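Local coordinates for cytoplasmic protein (PDB 7LPO), which probably hydrolyses steryl beta-glucosides, as a sterylglucosidase of glycoside hydrolase family 5, at residues N702-F713 / R742-W753. Numbering follows the deposited sequence.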
ATOM      1  N   ASN A 702       3.122  31.154 -20.602  1.00 43.83           N
ATOM      2  CA  ASN A 702       2.850  31.675 -21.936  1.00 42.75           C
ATOM      3  C   ASN A 702       1.633  30.940 -22.484  1.00 43.82           C
ATOM      4  O   ASN A 702       0.911  30.264 -21.742  1.00 42.89           O
ATOM      5  CB  ASN A 702       4.078  31.551 -22.846  1.00 39.90           C
ATOM      6  CG  ASN A 702       4.563  30.127 -22.992  1.00 38.47           C
ATOM      7  OD1 ASN A 702       3.799  29.227 -23.333  1.00 38.91           O
ATOM      8  ND2 ASN A 702       5.850  29.919 -22.747  1.00 38.21           N
ATOM      9  N   GLU A 703       1.395  31.089 -23.789  1.00 48.12           N
ATOM     10  CA  GLU A 703       0.194  30.533 -24.400  1.00 45.12           C
ATOM     11  C   GLU A 703       0.218  29.017 -24.434  1.00 42.54           C
ATOM     12  O   GLU A 703      -0.840  28.391 -24.563  1.00 42.73           O
ATOM     13  CB  GLU A 703       0.030  31.071 -25.822  1.00 48.00           C
ATOM     14  CG  GLU A 703      -0.079  32.581 -25.912  1.00 54.03           C
ATOM     15  CD  GLU A 703      -0.916  33.179 -24.791  1.00 63.51           C
ATOM     16  OE1 GLU A 703      -2.155  33.017 -24.818  1.00 66.62           O
ATOM     17  OE2 GLU A 703      -0.333  33.805 -23.876  1.00 67.10           O
ATOM     18  N   GLN A 704       1.398  28.415 -24.347  1.00 38.12           N
ATOM     19  CA  GLN A 704       1.538  26.972 -24.354  1.00 38.55           C
ATOM     20  C   GLN A 704       1.860  26.406 -22.980  1.00 35.76           C
ATOM     21  O   GLN A 704       1.847  25.182 -22.817  1.00 33.86           O
ATOM     22  CB  GLN A 704       2.637  26.559 -25.348  1.00 43.97           C
ATOM     23  CG  GLN A 704       2.158  26.338 -26.780  1.00 49.03           C
ATOM     24  CD  GLN A 704       1.662  27.612 -27.436  1.00 55.89           C
ATOM     25  OE1 GLN A 704       0.597  27.625 -28.063  1.00 59.32           O
ATOM     26  NE2 GLN A 704       2.433  28.696 -27.302  1.00 56.16           N
ATOM     27  N   VAL A 705       2.154  27.260 -21.996  1.00 31.94           N
ATOM     28  CA  VAL A 705       2.535  26.840 -20.648  1.00 29.52           C
ATOM     29  C   VAL A 705       1.583  27.534 -19.684  1.00 27.68           C
ATOM     30  O   VAL A 705       1.755  28.713 -19.360  1.00 29.17           O
ATOM     31  CB  VAL A 705       3.996  27.167 -20.322  1.00 26.78           C
ATOM     32  CG1 VAL A 705       4.368  26.652 -18.945  1.00 24.92           C
ATOM     33  CG2 VAL A 705       4.905  26.564 -21.391  1.00 26.68           C
ATOM     34  N   TYR A 706       0.584  26.794 -19.211  1.00 25.37           N
ATOM     35  CA  TYR A 706      -0.487  27.332 -18.394  1.00 23.67           C
ATOM     36  C   TYR A 706      -0.883  26.285 -17.363  1.00 20.49           C
ATOM     37  O   TYR A 706      -0.432  25.136 -17.395  1.00 19.94           O
ATOM     38  CB  TYR A 706      -1.687  27.710 -19.268  1.00 25.18           C
ATOM     39  CG  TYR A 706      -2.001  26.603 -20.225  1.00 27.01           C
ATOM     40  CD1 TYR A 706      -2.800  25.543 -19.836  1.00 29.43           C
ATOM     41  CD2 TYR A 706      -1.447  26.577 -21.499  1.00 30.03           C
ATOM     42  CE1 TYR A 706      -3.066  24.499 -20.692  1.00 31.21           C
ATOM     43  CE2 TYR A 706      -1.706  25.524 -22.372  1.00 30.40           C
ATOM     44  CZ  TYR A 706      -2.519  24.493 -21.959  1.00 31.54           C
ATOM     45  OH  TYR A 706      -2.795  23.438 -22.794  1.00 33.51           O
ATOM     46  N   THR A 707      -1.755  26.690 -16.452  1.00 19.57           N
ATOM     47  CA  THR A 707      -2.280  25.808 -15.427  1.00 20.51           C
ATOM     48  C   THR A 707      -3.496  25.052 -15.950  1.00 21.82           C
ATOM     49  O   THR A 707      -4.359  25.625 -16.625  1.00 22.31           O
ATOM     50  CB  THR A 707      -2.643  26.624 -14.189  1.00 20.76           C
ATOM     51  OG1 THR A 707      -1.458  27.248 -13.677  1.00 23.70           O
ATOM     52  CG2 THR A 707      -3.272  25.760 -13.119  1.00 19.61           C
ATOM     53  N   GLU A 708      -3.543  23.755 -15.648  1.00 19.77           N
ATOM     54  CA  GLU A 708      -4.625  22.872 -16.055  1.00 20.16           C
ATOM     55  C   GLU A 708      -5.256  22.268 -14.812  1.00 20.42           C
ATOM     56  O   GLU A 708      -4.552  21.741 -13.946  1.00 21.11           O
ATOM     57  CB  GLU A 708      -4.143  21.746 -16.972  1.00 23.33           C
ATOM     58  CG  GLU A 708      -3.566  22.215 -18.285  1.00 33.21           C
ATOM     59  CD  GLU A 708      -3.108  21.061 -19.173  1.00 40.38           C
ATOM     60  OE1 GLU A 708      -3.980  20.311 -19.670  1.00 45.84           O
ATOM     61  OE2 GLU A 708      -1.881  20.911 -19.372  1.00 39.06           O
ATOM     62  N   ILE A 709      -6.577  22.338 -14.741  1.00 19.42           N
ATOM     63  CA  ILE A 709      -7.352  21.868 -13.606  1.00 19.05           C
ATOM     64  C   ILE A 709      -8.401  20.897 -14.126  1.00 18.52           C
ATOM     65  O   ILE A 709      -9.048  21.159 -15.146  1.00 20.73           O
ATOM     66  CB  ILE A 709      -8.013  23.046 -12.851  1.00 17.85           C
ATOM     67  CG1 ILE A 709      -6.961  23.784 -12.022  1.00 16.92           C
ATOM     68  CG2 ILE A 709      -9.153  22.551 -11.994  1.00 17.46           C
ATOM     69  CD1 ILE A 709      -7.347  25.226 -11.672  1.00 15.97           C
ATOM     70  N   TYR A 710      -8.563  19.776 -13.431  1.00 17.31           N
ATOM     71  CA  TYR A 710      -9.620  18.817 -13.726  1.00 15.60           C
ATOM     72  C   TYR A 710     -10.894  19.228 -12.996  1.00 15.77           C
ATOM     73  O   TYR A 710     -10.874  19.435 -11.779  1.00 16.23           O
ATOM     74  CB  TYR A 710      -9.192  17.409 -13.301  1.00 14.84           C
ATOM     75  CG  TYR A 710     -10.303  16.381 -13.293  1.00 14.45           C
ATOM     76  CD1 TYR A 710     -10.798  15.851 -14.478  1.00 14.02           C
ATOM     77  CD2 TYR A 710     -10.838  15.921 -12.099  1.00 16.01           C
ATOM     78  CE1 TYR A 710     -11.811  14.904 -14.468  1.00 14.04           C
ATOM     79  CE2 TYR A 710     -11.846  14.993 -12.080  1.00 14.05           C
ATOM     80  CZ  TYR A 710     -12.331  14.478 -13.266  1.00 14.05           C
ATOM     81  OH  TYR A 710     -13.326  13.531 -13.250  1.00 14.07           O
ATOM     82  N   LEU A 711     -11.994  19.343 -13.734  1.00 16.23           N
ATOM     83  CA  LEU A 711     -13.298  19.637 -13.136  1.00 16.69           C
ATOM     84  C   LEU A 711     -14.271  18.506 -13.445  1.00 17.21           C
ATOM     85  O   LEU A 711     -14.715  18.369 -14.601  1.00 17.64           O
ATOM     86  CB  LEU A 711     -13.844  20.965 -13.652  1.00 19.48           C
ATOM     87  CG  LEU A 711     -13.024  22.219 -13.341  1.00 20.69           C
ATOM     88  CD1 LEU A 711     -13.626  23.400 -14.090  1.00 23.27           C
ATOM     89  CD2 LEU A 711     -12.960  22.507 -11.859  1.00 19.67           C
ATOM     90  N   PRO A 712     -14.645  17.684 -12.466  1.00 15.29           N
ATOM     91  CA  PRO A 712     -15.400  16.462 -12.786  1.00 17.16           C
ATOM     92  C   PRO A 712     -16.859  16.736 -13.134  1.00 16.68           C
ATOM     93  O   PRO A 712     -17.557  17.487 -12.446  1.00 16.70           O
ATOM     94  CB  PRO A 712     -15.277  15.620 -11.508  1.00 16.86           C
ATOM     95  CG  PRO A 712     -15.068  16.631 -10.409  1.00 17.38           C
ATOM     96  CD  PRO A 712     -14.314  17.792 -11.036  1.00 16.57           C
ATOM     97  N   PHE A 713     -17.318  16.089 -14.210  1.00 17.42           N
ATOM     98  CA  PHE A 713     -18.744  16.027 -14.502  1.00 14.13           C
ATOM     99  C   PHE A 713     -19.538  15.557 -13.295  1.00 16.68           C
ATOM    100  O   PHE A 713     -20.697  15.946 -13.117  1.00 14.18           O
ATOM    101  CB  PHE A 713     -19.017  15.057 -15.664  1.00 14.13           C
ATOM    102  CG  PHE A 713     -18.556  15.542 -17.003  1.00 14.12           C
ATOM    103  CD1 PHE A 713     -18.665  16.874 -17.360  1.00 17.91           C
ATOM    104  CD2 PHE A 713     -18.031  14.651 -17.917  1.00 17.80           C
ATOM    105  CE1 PHE A 713     -18.249  17.310 -18.603  1.00 20.67           C
ATOM    106  CE2 PHE A 713     -17.609  15.073 -19.153  1.00 20.30           C
ATOM    107  CZ  PHE A 713     -17.718  16.410 -19.500  1.00 22.27           C
ATOM    108  N   ARG A 742      -6.902  34.669 -17.502  1.00 32.58           N
ATOM    109  CA  ARG A 742      -8.069  34.246 -18.264  1.00 33.71           C
ATOM    110  C   ARG A 742      -8.178  32.726 -18.220  1.00 33.13           C
ATOM    111  O   ARG A 742      -7.198  32.020 -17.971  1.00 33.36           O
ATOM    112  CB  ARG A 742      -7.994  34.723 -19.722  1.00 34.54           C
ATOM    113  CG  ARG A 742      -6.887  34.070 -20.520  1.00 37.48           C
ATOM    114  CD  ARG A 742      -6.769  34.643 -21.940  1.00 42.09           C
ATOM    115  NE  ARG A 742      -5.618  34.085 -22.658  1.00 44.74           N
ATOM    116  CZ  ARG A 742      -5.647  32.950 -23.350  1.00 45.24           C
ATOM    117  NH1 ARG A 742      -6.769  32.250 -23.434  1.00 45.95           N
ATOM    118  NH2 ARG A 742      -4.553  32.515 -23.964  1.00 44.79           N
ATOM    119  N   VAL A 743      -9.388  32.223 -18.482  1.00 28.69           N
ATOM    120  CA  VAL A 743      -9.675  30.795 -18.398  1.00 27.45           C
ATOM    121  C   VAL A 743     -10.543  30.361 -19.574  1.00 28.52           C
ATOM    122  O   VAL A 743     -11.253  31.161 -20.186  1.00 30.34           O
ATOM    123  CB  VAL A 743     -10.391  30.420 -17.078  1.00 23.96           C
ATOM    124  CG1 VAL A 743      -9.712  31.075 -15.877  1.00 24.73           C
ATOM    125  CG2 VAL A 743     -11.856  30.846 -17.135  1.00 21.68           C
ATOM    126  N   GLU A 744     -10.492  29.064 -19.868  1.00 31.19           N
ATOM    127  CA  GLU A 744     -11.410  28.436 -20.807  1.00 31.66           C
ATOM    128  C   GLU A 744     -11.542  26.969 -20.424  1.00 28.35           C
ATOM    129  O   GLU A 744     -10.578  26.343 -19.979  1.00 29.21           O
ATOM    130  CB  GLU A 744     -10.937  28.596 -22.257  1.00 37.93           C
ATOM    131  CG  GLU A 744      -9.923  27.588 -22.715  1.00 45.51           C
ATOM    132  CD  GLU A 744      -9.704  27.619 -24.222  1.00 52.22           C
ATOM    133  OE1 GLU A 744      -9.778  28.719 -24.816  1.00 54.46           O
ATOM    134  OE2 GLU A 744      -9.458  26.540 -24.810  1.00 54.10           O
ATOM    135  N   ILE A 745     -12.742  26.425 -20.597  1.00 25.36           N
ATOM    136  CA  ILE A 745     -13.044  25.050 -20.224  1.00 28.56           C
ATOM    137  C   ILE A 745     -13.276  24.228 -21.484  1.00 29.36           C
ATOM    138  O   ILE A 745     -13.849  24.718 -22.464  1.00 32.20           O
ATOM    139  CB  ILE A 745     -14.275  24.967 -19.298  1.00 31.75           C
ATOM    140  CG1 ILE A 745     -15.488  25.618 -19.963  1.00 32.89           C
ATOM    141  CG2 ILE A 745     -14.015  25.656 -17.958  1.00 34.40           C
ATOM    142  CD1 ILE A 745     -16.789  25.512 -19.163  1.00 34.65           C
ATOM    143  N   GLN A 746     -12.847  22.967 -21.446  1.00 27.00           N
ATOM    144  CA  GLN A 746     -13.124  22.011 -22.514  1.00 27.12           C
ATOM    145  C   GLN A 746     -13.310  20.647 -21.869  1.00 24.76           C
ATOM    146  O   GLN A 746     -12.431  20.186 -21.140  1.00 25.96           O
ATOM    147  CB  GLN A 746     -11.993  21.981 -23.547  1.00 32.02           C
ATOM    148  CG  GLN A 746     -11.987  20.723 -24.414  1.00 39.99           C
ATOM    149  CD  GLN A 746     -10.986  20.787 -25.557  1.00 45.24           C
ATOM    150  OE1 GLN A 746      -9.789  20.977 -25.340  1.00 47.15           O
ATOM    151  NE2 GLN A 746     -11.474  20.629 -26.785  1.00 47.49           N
ATOM    152  N   GLY A 747     -14.437  20.004 -22.128  1.00 23.29           N
ATOM    153  CA  GLY A 747     -14.699  18.719 -21.497  1.00 22.81           C
ATOM    154  C   GLY A 747     -14.657  18.865 -19.988  1.00 20.12           C
ATOM    155  O   GLY A 747     -15.368  19.686 -19.407  1.00 19.93           O
ATOM    156  N   GLN A 748     -13.799  18.081 -19.334  1.00 19.10           N
ATOM    157  CA  GLN A 748     -13.582  18.184 -17.898  1.00 19.26           C
ATOM    158  C   GLN A 748     -12.290  18.924 -17.554  1.00 19.43           C
ATOM    159  O   GLN A 748     -11.749  18.744 -16.456  1.00 19.75           O
ATOM    160  CB  GLN A 748     -13.572  16.790 -17.270  1.00 17.63           C
ATOM    161  CG  GLN A 748     -14.925  16.095 -17.309  1.00 18.03           C
ATOM    162  CD  GLN A 748     -14.890  14.732 -16.653  1.00 17.67           C
ATOM    163  OE1 GLN A 748     -15.491  14.519 -15.599  1.00 17.04           O
ATOM    164  NE2 GLN A 748     -14.174  13.802 -17.271  1.00 19.69           N
ATOM    165  N   THR A 749     -11.798  19.760 -18.458  1.00 20.93           N
ATOM    166  CA  THR A 749     -10.533  20.458 -18.291  1.00 22.78           C
ATOM    167  C   THR A 749     -10.770  21.958 -18.229  1.00 22.68           C
ATOM    168  O   THR A 749     -11.493  22.513 -19.064  1.00 21.97           O
ATOM    169  CB  THR A 749      -9.573  20.142 -19.444  1.00 27.12           C
ATOM    170  OG1 THR A 749      -9.459  18.722 -19.608  1.00 28.24           O
ATOM    171  CG2 THR A 749      -8.181  20.730 -19.184  1.00 27.45           C
ATOM    172  N   LEU A 750     -10.158  22.603 -17.239  1.00 23.24           N
ATOM    173  CA  LEU A 750     -10.086  24.053 -17.144  1.00 25.51           C
ATOM    174  C   LEU A 750      -8.648  24.483 -17.399  1.00 27.33           C
ATOM    175  O   LEU A 750      -7.716  23.926 -16.808  1.00 28.75           O
ATOM    176  CB  LEU A 750     -10.547  24.526 -15.767  1.00 27.62           C
ATOM    177  CG  LEU A 750     -10.242  25.979 -15.418  1.00 31.29           C
ATOM    178  CD1 LEU A 750     -10.875  26.904 -16.423  1.00 35.08           C
ATOM    179  CD2 LEU A 750     -10.745  26.271 -14.028  1.00 31.78           C
ATOM    180  N   ARG A 751      -8.468  25.463 -18.282  1.00 27.87           N
ATOM    181  CA  ARG A 751      -7.151  25.976 -18.635  1.00 25.96           C
ATOM    182  C   ARG A 751      -7.067  27.422 -18.184  1.00 22.80           C
ATOM    183  O   ARG A 751      -7.980  28.205 -18.448  1.00 23.46           O
ATOM    184  CB  ARG A 751      -6.898  25.866 -20.140  1.00 29.44           C
ATOM    185  CG  ARG A 751      -6.857  24.430 -20.625  1.00 31.79           C
ATOM    186  CD  ARG A 751      -6.314  24.313 -22.043  1.00 36.71           C
ATOM    187  NE  ARG A 751      -6.125  22.909 -22.413  1.00 42.07           N
ATOM    188  CZ  ARG A 751      -7.055  22.159 -23.000  1.00 46.93           C
ATOM    189  NH1 ARG A 751      -8.241  22.677 -23.299  1.00 51.55           N
ATOM    190  NH2 ARG A 751      -6.802  20.890 -23.294  1.00 45.00           N
ATOM    191  N   TRP A 752      -5.973  27.773 -17.511  1.00 20.00           N
ATOM    192  CA  TRP A 752      -5.855  29.035 -16.790  1.00 22.17           C
ATOM    193  C   TRP A 752      -4.521  29.689 -17.128  1.00 23.21           C
ATOM    194  O   TRP A 752      -3.465  29.253 -16.650  1.00 24.87           O
ATOM    195  CB  TRP A 752      -6.000  28.788 -15.292  1.00 23.72           C
ATOM    196  CG  TRP A 752      -6.024  30.018 -14.449  1.00 24.15           C
ATOM    197  CD1 TRP A 752      -6.285  31.295 -14.859  1.00 24.31           C
ATOM    198  CD2 TRP A 752      -5.783  30.092 -13.041  1.00 23.52           C
ATOM    199  NE1 TRP A 752      -6.218  32.156 -13.792  1.00 23.85           N
ATOM    200  CE2 TRP A 752      -5.906  31.441 -12.665  1.00 23.62           C
ATOM    201  CE3 TRP A 752      -5.469  29.148 -12.062  1.00 22.60           C
ATOM    202  CZ2 TRP A 752      -5.737  31.864 -11.356  1.00 22.93           C
ATOM    203  CZ3 TRP A 752      -5.298  29.571 -10.768  1.00 22.70           C
ATOM    204  CH2 TRP A 752      -5.436  30.914 -10.423  1.00 22.33           C
ATOM    205  N   TRP A 753      -4.571  30.718 -17.970  1.00 26.31           N
ATOM    206  CA  TRP A 753      -3.400  31.507 -18.322  1.00 27.99           C
ATOM    207  C   TRP A 753      -3.324  32.727 -17.417  1.00 30.73           C
ATOM    208  O   TRP A 753      -4.348  33.358 -17.128  1.00 32.65           O
ATOM    209  CB  TRP A 753      -3.451  31.989 -19.774  1.00 25.29           C
ATOM    210  CG  TRP A 753      -3.458  30.932 -20.834  1.00 23.65           C
ATOM    211  CD1 TRP A 753      -2.397  30.516 -21.577  1.00 23.38           C
ATOM    212  CD2 TRP A 753      -4.587  30.195 -21.301  1.00 23.40           C
ATOM    213  NE1 TRP A 753      -2.790  29.555 -22.473  1.00 22.92           N
ATOM    214  CE2 TRP A 753      -4.133  29.335 -22.319  1.00 25.05           C
ATOM    215  CE3 TRP A 753      -5.940  30.175 -20.954  1.00 25.51           C
ATOM    216  CZ2 TRP A 753      -4.981  28.463 -22.987  1.00 26.58           C
ATOM    217  CZ3 TRP A 753      -6.779  29.310 -21.623  1.00 25.83           C
ATOM    218  CH2 TRP A 753      -6.301  28.472 -22.625  1.00 27.91           C
TER
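An antiparallel strand pair in the C-terminal beta domain of this family 5 glycosidase joins Thr707-Tyr710 to Thr749-Trp753. Strand 749-753 is also the second arm of a beta hairpin that begins with strand 742-746 and reverses through a type II' turn at Gly747 and Gln748. Thr707 and Ile709 form hydrogen-bonded pairs with Trp752 and Leu750; Ile709 N lies 2.8 Å from Leu750 O. Beyond the strand end, Leu711 N donates one further bond to Gln748 O.

Gln748 joins the turn to the start of helix 713-716. Its side chain is extended beyond CG (chi2 -179°) and lies over one face of the Phe713 ring; Gln748 CG is 3.4 Å from the Phe713 ring centroid. The amide is stacked nearly parallel to that ring. Gln748 OE1 accepts a bond in the carbonyl plane, on a lone pair, from Phe713 N at 2.8 Å. Gln748 NE2 and Tyr710 OH both bond to Ala93 O, which ties this end to helix 83-93 of the TIM barrel.

Ile709, Leu750 and Trp752 share one face of the pair and pack on Ile766 of strand 761-770, part of a second antiparallel sheet, consistent with a beta sandwich. Leu711 CD1 adds to it, 3.7 Å from Leu750 CB.

At the other end, the Trp753 indole is held between Tyr706 and Arg742. Tyr706 CB sits over its five-membered ring; Arg742 NH2 lies over the opposite face. Trp753 NE1 donates a nearly straight bond (172°) to Glu703 O, 3.1 Å away. Glu703 O lies in the indole plane, but NE1 stands above the Glu703 carbonyl plane. Arg742 NH2 also forms a salt bridge with Glu703 OE1 at 2.6 Å, the carboxylate and guanidinium nearly coplanar.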